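Local coordinates for protein nigerythrin (Desulfovibrio vulgaris subsp. vulgaris, PDB 1YUZ) that shows NADH peroxidase activity in vitro and carries a hemerythrin-like diiron centre and a rubredoxin-like iron centre in each subunit of a homodimer, at residues T69-L74 and F171-I176; A153-A158 and G178-G183; T48-A53 and L108-N113. All blocks are in the same frame, centred on the assembly; numbering follows the deposited sequence. Where two conformers were deposited one is given.

Interaction 1 (T69-L74 and F171-I176). With FE2 (Fe (II) ion), chain G; FE (Fe (III) ion), chain F; FE (Fe (III) ion), chain H.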
ATOM      1  N   THR B  69       0.667  10.993 -10.747  1.00  8.38           N
ATOM      2  CA  THR B  69       0.841  11.233  -9.321  1.00  8.33           C
ATOM      3  C   THR B  69       1.724  12.455  -9.064  1.00  8.30           C
ATOM      4  O   THR B  69       1.491  13.205  -8.118  1.00  8.25           O
ATOM      5  CB  THR B  69       1.400   9.990  -8.608  1.00  8.33           C
ATOM      6  OG1 THR B  69       0.631   8.841  -8.996  1.00  8.32           O
ATOM      7  CG2 THR B  69       1.273  10.151  -7.102  1.00  8.32           C
ATOM      8  N   ALA B  70       2.729  12.667  -9.906  1.00  8.36           N
ATOM      9  CA  ALA B  70       3.576  13.843  -9.749  1.00  8.45           C
ATOM     10  C   ALA B  70       2.673  15.061  -9.926  1.00  8.51           C
ATOM     11  O   ALA B  70       2.747  16.024  -9.163  1.00  8.71           O
ATOM     12  CB  ALA B  70       4.676  13.850 -10.797  1.00  8.47           C
ATOM     13  N   ALA B  71       1.801  15.009 -10.931  1.00  8.42           N
ATOM     14  CA  ALA B  71       0.890  16.114 -11.190  1.00  8.39           C
ATOM     15  C   ALA B  71      -0.021  16.333  -9.985  1.00  8.36           C
ATOM     16  O   ALA B  71      -0.350  17.471  -9.643  1.00  8.51           O
ATOM     17  CB  ALA B  71       0.070  15.830 -12.440  1.00  8.30           C
ATOM     18  N   ALA B  72      -0.419  15.244  -9.336  1.00  8.27           N
ATOM     19  CA  ALA B  72      -1.267  15.336  -8.153  1.00  8.29           C
ATOM     20  C   ALA B  72      -0.531  16.073  -7.040  1.00  8.36           C
ATOM     21  O   ALA B  72      -1.112  16.906  -6.349  1.00  8.28           O
ATOM     22  CB  ALA B  72      -1.664  13.943  -7.681  1.00  8.33           C
ATOM     23  N   GLU B  73       0.752  15.774  -6.868  1.00  8.56           N
ATOM     24  CA  GLU B  73       1.516  16.435  -5.824  1.00  8.88           C
ATOM     25  C   GLU B  73       1.641  17.930  -6.125  1.00  8.99           C
ATOM     26  O   GLU B  73       1.680  18.753  -5.210  1.00  9.03           O
ATOM     27  CB  GLU B  73       2.906  15.809  -5.680  1.00  9.00           C
ATOM     28  CG  GLU B  73       2.935  14.289  -5.489  1.00  9.32           C
ATOM     29  CD  GLU B  73       1.984  13.773  -4.420  1.00  9.56           C
ATOM     30  OE1 GLU B  73       1.722  14.483  -3.424  1.00  9.91           O
ATOM     31  OE2 GLU B  73       1.512  12.625  -4.567  1.00  9.82           O
ATOM     32  N   LEU B  74       1.689  18.279  -7.408  0.50  9.07           N
ATOM     33  CA  LEU B  74       1.794  19.681  -7.798  0.50  9.17           C
ATOM     34  C   LEU B  74       0.504  20.410  -7.419  0.50  9.20           C
ATOM     35  O   LEU B  74       0.527  21.591  -7.075  0.50  9.27           O
ATOM     36  CB  LEU B  74       2.056  19.794  -9.300  0.50  9.22           C
ATOM     37  CG  LEU B  74       2.441  21.190  -9.795  0.50  9.14           C
ATOM     38  CD1 LEU B  74       3.665  21.691  -9.030  0.50  9.10           C
ATOM     39  CD2 LEU B  74       2.723  21.137 -11.287  0.50  9.19           C
ATOM     40  N   PHE B 171      -4.928   6.903 -16.749  1.00 12.41           N
ATOM     41  CA  PHE B 171      -5.086   7.294 -15.355  1.00 11.96           C
ATOM     42  C   PHE B 171      -5.655   8.696 -15.392  1.00 11.92           C
ATOM     43  O   PHE B 171      -5.047   9.606 -15.953  1.00 12.48           O
ATOM     44  CB  PHE B 171      -3.750   7.303 -14.613  1.00 11.34           C
ATOM     45  CG  PHE B 171      -3.167   5.943 -14.415  1.00 10.77           C
ATOM     46  CD1 PHE B 171      -2.144   5.487 -15.235  1.00 10.51           C
ATOM     47  CD2 PHE B 171      -3.663   5.098 -13.426  1.00 10.56           C
ATOM     48  CE1 PHE B 171      -1.621   4.210 -15.078  1.00 10.47           C
ATOM     49  CE2 PHE B 171      -3.147   3.812 -13.262  1.00 10.36           C
ATOM     50  CZ  PHE B 171      -2.123   3.370 -14.092  1.00 10.46           C
ATOM     51  N   HIS B 172      -6.822   8.864 -14.792  1.00 11.54           N
ATOM     52  CA  HIS B 172      -7.489  10.153 -14.780  1.00 11.20           C
ATOM     53  C   HIS B 172      -7.250  10.878 -13.472  1.00 10.72           C
ATOM     54  O   HIS B 172      -7.526  10.349 -12.397  1.00 10.41           O
ATOM     55  CB  HIS B 172      -8.978   9.943 -15.022  1.00 11.72           C
ATOM     56  CG  HIS B 172      -9.277   9.297 -16.336  1.00 12.39           C
ATOM     57  ND1 HIS B 172      -9.240   9.989 -17.528  1.00 12.79           N
ATOM     58  CD2 HIS B 172      -9.565   8.013 -16.654  1.00 12.79           C
ATOM     59  CE1 HIS B 172      -9.494   9.158 -18.523  1.00 12.94           C
ATOM     60  NE2 HIS B 172      -9.694   7.954 -18.019  1.00 12.99           N
ATOM     61  N   LEU B 173      -6.720  12.091 -13.584  1.00 10.35           N
ATOM     62  CA  LEU B 173      -6.412  12.928 -12.436  1.00 10.21           C
ATOM     63  C   LEU B 173      -7.441  14.036 -12.278  1.00 10.20           C
ATOM     64  O   LEU B 173      -7.787  14.727 -13.237  1.00 10.12           O
ATOM     65  CB  LEU B 173      -5.028  13.558 -12.605  1.00  9.98           C
ATOM     66  CG  LEU B 173      -4.596  14.561 -11.530  1.00 10.04           C
ATOM     67  CD1 LEU B 173      -4.439  13.847 -10.198  1.00 10.06           C
ATOM     68  CD2 LEU B 173      -3.280  15.200 -11.934  1.00  9.95           C
ATOM     69  N   CYS B 174      -7.923  14.208 -11.055  1.00 10.32           N
ATOM     70  CA  CYS B 174      -8.894  15.246 -10.771  1.00 10.70           C
ATOM     71  C   CYS B 174      -8.258  16.617 -11.025  1.00 11.14           C
ATOM     72  O   CYS B 174      -7.054  16.789 -10.868  1.00 11.31           O
ATOM     73  CB  CYS B 174      -9.336  15.133  -9.318  1.00 10.33           C
ATOM     74  SG  CYS B 174     -10.509  16.399  -8.824  1.00  9.61           S
ATOM     75  N   PRO B 175      -9.063  17.608 -11.435  1.00 11.49           N
ATOM     76  CA  PRO B 175      -8.526  18.949 -11.699  1.00 11.69           C
ATOM     77  C   PRO B 175      -8.105  19.725 -10.451  1.00 11.63           C
ATOM     78  O   PRO B 175      -7.177  20.536 -10.507  1.00 11.91           O
ATOM     79  CB  PRO B 175      -9.678  19.653 -12.417  1.00 11.93           C
ATOM     80  CG  PRO B 175     -10.482  18.546 -12.988  1.00 12.43           C
ATOM     81  CD  PRO B 175     -10.448  17.497 -11.921  1.00 11.80           C
ATOM     82  N   ILE B 176      -8.781  19.486  -9.329  1.00 11.46           N
ATOM     83  CA  ILE B 176      -8.484  20.233  -8.108  1.00 11.25           C
ATOM     84  C   ILE B 176      -7.989  19.463  -6.887  1.00 11.12           C
ATOM     85  O   ILE B 176      -7.743  20.055  -5.837  1.00 11.14           O
ATOM     86  CB  ILE B 176      -9.700  21.084  -7.688  1.00 11.31           C
ATOM     87  CG1 ILE B 176     -10.895  20.180  -7.380  1.00 11.36           C
ATOM     88  CG2 ILE B 176     -10.039  22.075  -8.801  1.00 11.51           C
ATOM     89  CD1 ILE B 176     -12.078  20.928  -6.792  1.00 11.30           C
TER
HETATM   90 FE   FE2 G 302       0.772  11.363  -3.178  1.00  8.13          FE
HETATM   91 FE    FE F 301       2.212  13.944  -1.364  1.00 10.00          FE
HETATM   92 FE    FE H 303     -11.093  15.716  -6.706  1.00  8.92          FE
HETATM   93  O   HOH W   1       2.548  12.117  -1.999  1.00 13.29           O
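The seam between the ferritin-like helix bundle and the rubredoxin-like domain is closed here by Leu173, which meets Ala71 and Ala72 on helix 60-87. The leucine sits on strand 171-173. Its CG is anti to the backbone N (chi1 175°), which sends the forked end toward the helix. Each methyl takes its own alanine. CD2 of Leu173 lies 3.4 Å from CB of Ala71, tighter than a usual carbon-carbon contact. CD1 of Leu173 rests 3.7 Å from CB of Ala72. No hydrogen bond crosses between the segments. The small alanines let the strand come close, with CA of Leu173 7.1 Å from CA of Ala72.

Metal ligands follow both partners directly in sequence. Glu73 turns the other way, into the bundle, and its carboxylate bridges two irons. OE2 of Glu73 binds the iron(II) at 2.0 Å, and OE1 of Glu73 binds the iron(III) at 2.2 Å. Water 1 also bridges this pair. Glu40, Glu115, Glu118, Glu149 and His152 complete the two sites. Cys174 SG binds the rubredoxin-like iron(III) at 2.3 Å, together with Cys177, Cys189 and Cys192. A carboxylate-bridged diiron site in a four-helix bundle, packed against a Cys4 iron domain, is the hallmark of the rubrerythrin family.

Interaction 2 (A153-A158 and G178-G183); sequences AERYLA and GYIHKG
One face of the Arg155 guanidinium is covered by Lys182. CB of Lys182 stands 3.6 Å above the plane, shifted toward the rim of the group. The same methylene is 3.8 Å from NE of Arg155. Farther along the lysine, CD of Lys182 comes within 3.8 Å of NH2 of Arg155. On the other side of the strand, the His181 ring has CZ of Tyr179 at its edge, in plane. OH of Tyr179 and ND1 of His181 are hydrogen-bonded at 2.6 Å. Phe186 stacks on the His181 ring.

The side chains of Arg155 and Lys182 cross at about a right angle, and CB and CD of the lysine do the touching. Its ammonium group continues past. NZ of Lys182 forms salt bridges with Asp169 and Asp167, which probably ease its nearness to the arginine charge.

The contact joins helix 136-161 of the ferritin-like bundle to an outer strand of the small antiparallel sheet in the rubredoxin-like domain. Phe171, on the neighbouring strand, touches Arg155, Ile180 and Lys182.

The arginine chain is bent twice, at chi2 (-96°) and chi3 (56°). These bends fold the guanidinium back toward its own helix, with one face turned to the lysine, and put CD next to strand 180-182. CD of Arg155 is 4.1 Å from CG2 of Ile180, a loose apolar touch. At the polar end, water 2 links the segments. It accepts from NH1 of Arg155 at 3.2 Å and donates to the carbonyl O of Ile180 at 2.7 Å. Close by, O of Gly178 accepts a hydrogen bond from NE2 of His152, a ligand of the iron(II), and so ties the rubredoxin-like domain to the diiron site.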
ATOM      1  N   ALA B 153      -1.226   5.490  -2.743  1.00  6.99           N
ATOM      2  CA  ALA B 153      -0.597   4.299  -2.190  1.00  7.20           C
ATOM      3  C   ALA B 153      -1.234   3.054  -2.796  1.00  7.34           C
ATOM      4  O   ALA B 153      -0.533   2.134  -3.216  1.00  7.29           O
ATOM      5  CB  ALA B 153      -0.742   4.281  -0.671  1.00  7.24           C
ATOM      6  N   GLU B 154      -2.563   3.024  -2.853  1.00  7.56           N
ATOM      7  CA  GLU B 154      -3.246   1.869  -3.417  1.00  7.85           C
ATOM      8  C   GLU B 154      -2.917   1.697  -4.896  1.00  7.74           C
ATOM      9  O   GLU B 154      -2.696   0.579  -5.356  1.00  7.64           O
ATOM     10  CB  GLU B 154      -4.760   1.994  -3.239  1.00  8.35           C
ATOM     11  CG  GLU B 154      -5.508   0.794  -3.794  1.00  9.47           C
ATOM     12  CD  GLU B 154      -7.010   0.891  -3.641  1.00 10.17           C
ATOM     13  OE1 GLU B 154      -7.713   0.027  -4.208  1.00 11.00           O
ATOM     14  OE2 GLU B 154      -7.493   1.816  -2.954  1.00 11.05           O
ATOM     15  N   ARG B 155      -2.880   2.799  -5.639  1.00  7.59           N
ATOM     16  CA  ARG B 155      -2.570   2.734  -7.063  1.00  7.84           C
ATOM     17  C   ARG B 155      -1.171   2.164  -7.280  1.00  7.69           C
ATOM     18  O   ARG B 155      -0.958   1.364  -8.184  1.00  7.59           O
ATOM     19  CB  ARG B 155      -2.676   4.128  -7.690  1.00  8.46           C
ATOM     20  CG  ARG B 155      -4.110   4.652  -7.813  1.00  9.70           C
ATOM     21  CD  ARG B 155      -4.694   4.399  -9.202  1.00 11.02           C
ATOM     22  NE  ARG B 155      -4.658   2.995  -9.601  1.00 12.20           N
ATOM     23  CZ  ARG B 155      -5.435   2.044  -9.093  1.00 12.54           C
ATOM     24  NH1 ARG B 155      -6.321   2.342  -8.153  1.00 13.19           N
ATOM     25  NH2 ARG B 155      -5.332   0.794  -9.534  1.00 12.71           N
ATOM     26  N   TYR B 156      -0.219   2.569  -6.448  1.00  7.56           N
ATOM     27  CA  TYR B 156       1.143   2.069  -6.579  1.00  7.66           C
ATOM     28  C   TYR B 156       1.218   0.580  -6.267  1.00  7.68           C
ATOM     29  O   TYR B 156       1.918  -0.164  -6.949  1.00  7.56           O
ATOM     30  CB  TYR B 156       2.083   2.847  -5.656  1.00  7.64           C
ATOM     31  CG  TYR B 156       2.451   4.231  -6.159  1.00  7.55           C
ATOM     32  CD1 TYR B 156       2.754   5.256  -5.264  1.00  7.62           C
ATOM     33  CD2 TYR B 156       2.562   4.497  -7.525  1.00  7.71           C
ATOM     34  CE1 TYR B 156       3.167   6.506  -5.713  1.00  7.60           C
ATOM     35  CE2 TYR B 156       2.975   5.744  -7.986  1.00  7.59           C
ATOM     36  CZ  TYR B 156       3.278   6.741  -7.076  1.00  7.68           C
ATOM     37  OH  TYR B 156       3.713   7.969  -7.532  1.00  8.11           O
ATOM     38  N   LEU B 157       0.501   0.137  -5.240  1.00  7.83           N
ATOM     39  CA  LEU B 157       0.517  -1.278  -4.890  1.00  8.12           C
ATOM     40  C   LEU B 157      -0.167  -2.106  -5.975  1.00  8.05           C
ATOM     41  O   LEU B 157       0.279  -3.205  -6.298  1.00  7.93           O
ATOM     42  CB  LEU B 157      -0.154  -1.498  -3.530  1.00  8.78           C
ATOM     43  CG  LEU B 157       0.582  -0.840  -2.356  1.00  9.56           C
ATOM     44  CD1 LEU B 157      -0.271  -0.888  -1.103  1.00  9.94           C
ATOM     45  CD2 LEU B 157       1.906  -1.539  -2.120  1.00 10.10           C
ATOM     46  N   ALA B 158      -1.243  -1.577  -6.552  1.00  7.91           N
ATOM     47  CA  ALA B 158      -1.949  -2.284  -7.619  1.00  8.00           C
ATOM     48  C   ALA B 158      -1.013  -2.432  -8.815  1.00  8.03           C
ATOM     49  O   ALA B 158      -0.935  -3.493  -9.433  1.00  8.07           O
ATOM     50  CB  ALA B 158      -3.197  -1.510  -8.027  1.00  8.06           C
ATOM     51  N   GLY B 178      -5.801  15.513  -5.648  1.00 10.50           N
ATOM     52  CA  GLY B 178      -4.925  14.477  -6.155  1.00 10.15           C
ATOM     53  C   GLY B 178      -5.527  13.138  -6.522  1.00  9.73           C
ATOM     54  O   GLY B 178      -4.792  12.205  -6.828  1.00  9.76           O
ATOM     55  N   TYR B 179      -6.849  13.027  -6.502  1.00  9.46           N
ATOM     56  CA  TYR B 179      -7.473  11.755  -6.831  1.00  9.26           C
ATOM     57  C   TYR B 179      -7.128  11.265  -8.231  1.00  9.23           C
ATOM     58  O   TYR B 179      -7.190  12.017  -9.204  1.00  8.99           O
ATOM     59  CB  TYR B 179      -8.993  11.846  -6.703  1.00  9.34           C
ATOM     60  CG  TYR B 179      -9.682  10.541  -7.029  1.00  9.56           C
ATOM     61  CD1 TYR B 179      -9.600   9.448  -6.164  1.00  9.76           C
ATOM     62  CD2 TYR B 179     -10.398  10.388  -8.215  1.00  9.78           C
ATOM     63  CE1 TYR B 179     -10.218   8.236  -6.474  1.00 10.05           C
ATOM     64  CE2 TYR B 179     -11.017   9.183  -8.533  1.00 10.13           C
ATOM     65  CZ  TYR B 179     -10.924   8.114  -7.660  1.00 10.29           C
ATOM     66  OH  TYR B 179     -11.553   6.925  -7.964  1.00 11.05           O
ATOM     67  N   ILE B 180      -6.766   9.992  -8.314  1.00  9.18           N
ATOM     68  CA  ILE B 180      -6.428   9.362  -9.579  1.00  9.34           C
ATOM     69  C   ILE B 180      -7.263   8.105  -9.723  1.00  9.57           C
ATOM     70  O   ILE B 180      -7.346   7.300  -8.799  1.00  9.68           O
ATOM     71  CB  ILE B 180      -4.940   8.962  -9.636  1.00  9.10           C
ATOM     72  CG1 ILE B 180      -4.068  10.218  -9.638  1.00  9.09           C
ATOM     73  CG2 ILE B 180      -4.673   8.109 -10.880  1.00  9.34           C
ATOM     74  CD1 ILE B 180      -2.588   9.942  -9.499  1.00  9.02           C
ATOM     75  N   HIS B 181      -7.890   7.951 -10.883  1.00 10.00           N
ATOM     76  CA  HIS B 181      -8.695   6.776 -11.156  1.00 10.42           C
ATOM     77  C   HIS B 181      -8.091   6.040 -12.340  1.00 10.56           C
ATOM     78  O   HIS B 181      -7.674   6.663 -13.313  1.00 10.54           O
ATOM     79  CB  HIS B 181     -10.131   7.162 -11.508  1.00 10.85           C
ATOM     80  CG  HIS B 181     -11.093   6.020 -11.413  1.00 11.35           C
ATOM     81  ND1 HIS B 181     -11.746   5.703 -10.243  1.00 11.66           N
ATOM     82  CD2 HIS B 181     -11.462   5.083 -12.318  1.00 11.69           C
ATOM     83  CE1 HIS B 181     -12.476   4.618 -10.430  1.00 11.96           C
ATOM     84  NE2 HIS B 181     -12.320   4.221 -11.681  1.00 12.01           N
ATOM     85  N   LYS B 182      -8.040   4.716 -12.252  1.00 10.87           N
ATOM     86  CA  LYS B 182      -7.512   3.904 -13.339  1.00 11.49           C
ATOM     87  C   LYS B 182      -8.693   3.406 -14.159  1.00 11.98           C
ATOM     88  O   LYS B 182      -9.536   2.668 -13.661  1.00 12.08           O
ATOM     89  CB  LYS B 182      -6.723   2.709 -12.798  1.00 11.31           C
ATOM     90  CG  LYS B 182      -6.189   1.794 -13.897  1.00 11.30           C
ATOM     91  CD  LYS B 182      -5.354   0.656 -13.325  1.00 11.41           C
ATOM     92  CE  LYS B 182      -4.841  -0.273 -14.420  1.00 11.69           C
ATOM     93  NZ  LYS B 182      -5.939  -1.037 -15.076  1.00 11.73           N
ATOM     94  N   GLY B 183      -8.758   3.824 -15.416  1.00 12.63           N
ATOM     95  CA  GLY B 183      -9.861   3.391 -16.254  1.00 13.58           C
ATOM     96  C   GLY B 183     -10.988   4.402 -16.312  1.00 14.24           C
ATOM     97  O   GLY B 183     -10.928   5.453 -15.673  1.00 14.14           O
TER
HETATM   98  O   HOH W   2      -8.076   4.945  -7.595  1.00 14.29           O

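Interaction 3 (T48-A53 and L108-N113)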
ATOM      1  N   THR B  48       8.725  12.174 -10.827  1.00  9.32           N
ATOM      2  CA  THR B  48       9.114  12.575 -12.168  1.00  9.52           C
ATOM      3  C   THR B  48      10.305  11.715 -12.599  1.00  9.53           C
ATOM      4  O   THR B  48      10.363  11.241 -13.735  1.00  9.67           O
ATOM      5  CB  THR B  48       9.482  14.066 -12.195  1.00  9.58           C
ATOM      6  OG1 THR B  48       8.310  14.833 -11.895  1.00  9.89           O
ATOM      7  CG2 THR B  48      10.015  14.474 -13.564  1.00  9.86           C
ATOM      8  N   ALA B  49      11.246  11.498 -11.685  1.00  9.57           N
ATOM      9  CA  ALA B  49      12.402  10.665 -11.998  1.00  9.68           C
ATOM     10  C   ALA B  49      11.941   9.214 -12.183  1.00  9.78           C
ATOM     11  O   ALA B  49      12.403   8.515 -13.086  1.00  9.96           O
ATOM     12  CB  ALA B  49      13.434  10.756 -10.883  1.00  9.70           C
ATOM     13  N   PHE B  50      11.029   8.762 -11.326  1.00  9.80           N
ATOM     14  CA  PHE B  50      10.514   7.398 -11.425  1.00  9.90           C
ATOM     15  C   PHE B  50       9.805   7.175 -12.764  1.00 10.10           C
ATOM     16  O   PHE B  50       9.911   6.104 -13.361  1.00  9.99           O
ATOM     17  CB  PHE B  50       9.533   7.112 -10.286  1.00  9.79           C
ATOM     18  CG  PHE B  50      10.183   6.906  -8.940  1.00  9.71           C
ATOM     19  CD1 PHE B  50       9.394   6.654  -7.824  1.00  9.81           C
ATOM     20  CD2 PHE B  50      11.568   6.938  -8.784  1.00  9.70           C
ATOM     21  CE1 PHE B  50       9.966   6.434  -6.573  1.00  9.65           C
ATOM     22  CE2 PHE B  50      12.148   6.716  -7.530  1.00  9.71           C
ATOM     23  CZ  PHE B  50      11.343   6.465  -6.427  1.00  9.69           C
ATOM     24  N   ALA B  51       9.076   8.186 -13.231  1.00 10.40           N
ATOM     25  CA  ALA B  51       8.360   8.083 -14.501  1.00 11.01           C
ATOM     26  C   ALA B  51       9.336   7.926 -15.658  1.00 11.56           C
ATOM     27  O   ALA B  51       9.154   7.077 -16.528  1.00 11.66           O
ATOM     28  CB  ALA B  51       7.497   9.317 -14.717  1.00 10.91           C
ATOM     29  N   LYS B  52      10.377   8.748 -15.664  1.00 12.27           N
ATOM     30  CA  LYS B  52      11.366   8.690 -16.728  1.00 13.02           C
ATOM     31  C   LYS B  52      12.033   7.320 -16.747  1.00 13.17           C
ATOM     32  O   LYS B  52      12.246   6.739 -17.812  1.00 13.39           O
ATOM     33  CB  LYS B  52      12.406   9.791 -16.527  1.00 13.59           C
ATOM     34  CG  LYS B  52      13.465   9.859 -17.617  1.00 14.50           C
ATOM     35  CD  LYS B  52      14.286  11.131 -17.491  1.00 15.29           C
ATOM     36  CE  LYS B  52      15.449  11.148 -18.468  1.00 15.98           C
ATOM     37  NZ  LYS B  52      16.458  10.107 -18.129  1.00 16.60           N
ATOM     38  N   ALA B  53      12.349   6.798 -15.568  1.00 13.32           N
ATOM     39  CA  ALA B  53      12.982   5.488 -15.468  1.00 13.57           C
ATOM     40  C   ALA B  53      12.029   4.388 -15.931  1.00 13.75           C
ATOM     41  O   ALA B  53      12.433   3.463 -16.633  1.00 13.93           O
ATOM     42  CB  ALA B  53      13.427   5.229 -14.032  1.00 13.59           C
ATOM     43  N   LEU B 108       8.034   1.762  -7.174  1.00  8.17           N
ATOM     44  CA  LEU B 108       6.629   1.698  -6.792  1.00  8.01           C
ATOM     45  C   LEU B 108       6.522   1.492  -5.284  1.00  7.98           C
ATOM     46  O   LEU B 108       5.652   2.063  -4.640  1.00  7.74           O
ATOM     47  CB  LEU B 108       5.922   0.558  -7.526  1.00  8.04           C
ATOM     48  CG  LEU B 108       5.586   0.819  -8.995  1.00  8.03           C
ATOM     49  CD1 LEU B 108       5.163  -0.482  -9.658  1.00  8.16           C
ATOM     50  CD2 LEU B 108       4.480   1.853  -9.097  1.00  8.10           C
ATOM     51  N   ILE B 109       7.410   0.677  -4.720  1.00  7.89           N
ATOM     52  CA  ILE B 109       7.401   0.436  -3.279  1.00  8.07           C
ATOM     53  C   ILE B 109       7.818   1.713  -2.540  1.00  8.18           C
ATOM     54  O   ILE B 109       7.222   2.074  -1.526  1.00  8.00           O
ATOM     55  CB  ILE B 109       8.348  -0.732  -2.900  1.00  8.22           C
ATOM     56  CG1 ILE B 109       7.777  -2.056  -3.429  1.00  8.42           C
ATOM     57  CG2 ILE B 109       8.549  -0.781  -1.389  1.00  8.33           C
ATOM     58  CD1 ILE B 109       6.439  -2.462  -2.811  1.00  8.80           C
ATOM     59  N   SER B 110       8.837   2.399  -3.050  1.00  8.38           N
ATOM     60  CA  SER B 110       9.283   3.646  -2.439  1.00  8.76           C
ATOM     61  C   SER B 110       8.121   4.636  -2.468  1.00  8.66           C
ATOM     62  O   SER B 110       7.858   5.337  -1.491  1.00  8.72           O
ATOM     63  CB  SER B 110      10.470   4.213  -3.218  1.00  9.22           C
ATOM     64  OG  SER B 110      10.854   5.481  -2.719  1.00 10.68           O
ATOM     65  N   GLY B 111       7.425   4.688  -3.597  1.00  8.47           N
ATOM     66  CA  GLY B 111       6.289   5.580  -3.713  1.00  8.48           C
ATOM     67  C   GLY B 111       5.207   5.215  -2.713  1.00  8.35           C
ATOM     68  O   GLY B 111       4.702   6.075  -1.995  1.00  8.34           O
ATOM     69  N   ALA B 112       4.855   3.935  -2.653  1.00  8.38           N
ATOM     70  CA  ALA B 112       3.825   3.486  -1.729  1.00  8.48           C
ATOM     71  C   ALA B 112       4.183   3.827  -0.289  1.00  8.54           C
ATOM     72  O   ALA B 112       3.336   4.299   0.469  1.00  8.43           O
ATOM     73  CB  ALA B 112       3.609   1.991  -1.877  1.00  8.68           C
ATOM     74  N   ASN B 113       5.434   3.598   0.095  1.00  8.51           N
ATOM     75  CA  ASN B 113       5.845   3.895   1.460  1.00  8.66           C
ATOM     76  C   ASN B 113       5.748   5.379   1.765  1.00  8.50           C
ATOM     77  O   ASN B 113       5.329   5.768   2.857  1.00  8.64           O
ATOM     78  CB  ASN B 113       7.267   3.399   1.720  1.00  9.28           C
ATOM     79  CG  ASN B 113       7.339   1.892   1.826  1.00  9.71           C
ATOM     80  OD1 ASN B 113       6.358   1.243   2.182  1.00 10.81           O
ATOM     81  ND2 ASN B 113       8.507   1.327   1.528  1.00 10.35           N
TER
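Phe50 of helix 29-56 reaches across to Ser110 and Gly111 of helix 104-132, and its ring carries the whole contact. With CG anti to the carbonyl carbon (chi1 -74°), the phenyl group extends toward the other helix and presents its edge. OG of Ser110 lies in the plane of the ring, 3.9 Å from CZ of Phe50. CB of Ser110 is at a similar distance, 4.0 Å from CZ of Phe50. Beside it, Gly111 offers backbone alone, and its N is 4.3 Å from CE1 of Phe50. The ring edge thus faces bare backbone at Gly111. The backbones stay well apart, with CA of Phe50 8.3 Å from CA of Leu108.

The Gly111 side is buried, and residues from outside the segments make the packing round the ring dense. Phe66 of helix 60-87 meets the Phe50 ring edge-to-face. Ala101, in a loop, also touches Phe50. Ser110 makes the nearer approach, but at the more open side. It is partly exposed, and so marks the solvent side of the contact. It borders the ring loosely, without a hydrogen bond to it. Its OG, anti to the backbone N (chi1 175°), is hydrogen-bonded to NZ of Lys46. The hydroxyl therefore has a polar partner while it borders the aromatic edge.

Within the four-helix bundle, this contact joins helices 29-56 and 104-132. Helix 60-87 packs beside it through Phe66, which touches both Ala51 and Leu108. Helix 136-161 adds Tyr156 against Leu108 and Leu157 against Ala112. At the dimer interface, Ile109 packs on Ser120 and Asn113 on Ile116, both of the second subunit.

How the interactions relate
From the N terminus, residues 48-53 come first, and interaction 3 closes its loop at 108-113, joining helices 29-56 and 104-132. Interaction 1 starts inside that loop, at 69-74, and closes beyond it, at 171-176, so the two cross. Interaction 2 opens at 153-158, after interaction 3 has closed, and ends at 178-183. It crosses interaction 1, and the two meet in adjacent strands, where N of His172 lies 2.8 Å from O of His181. Interactions 1 and 2 together fasten the rubredoxin-like domain to two bundle helices. Tyr156 packs against Gly111 and Leu108, so interactions 2 and 3 touch in the bundle interior.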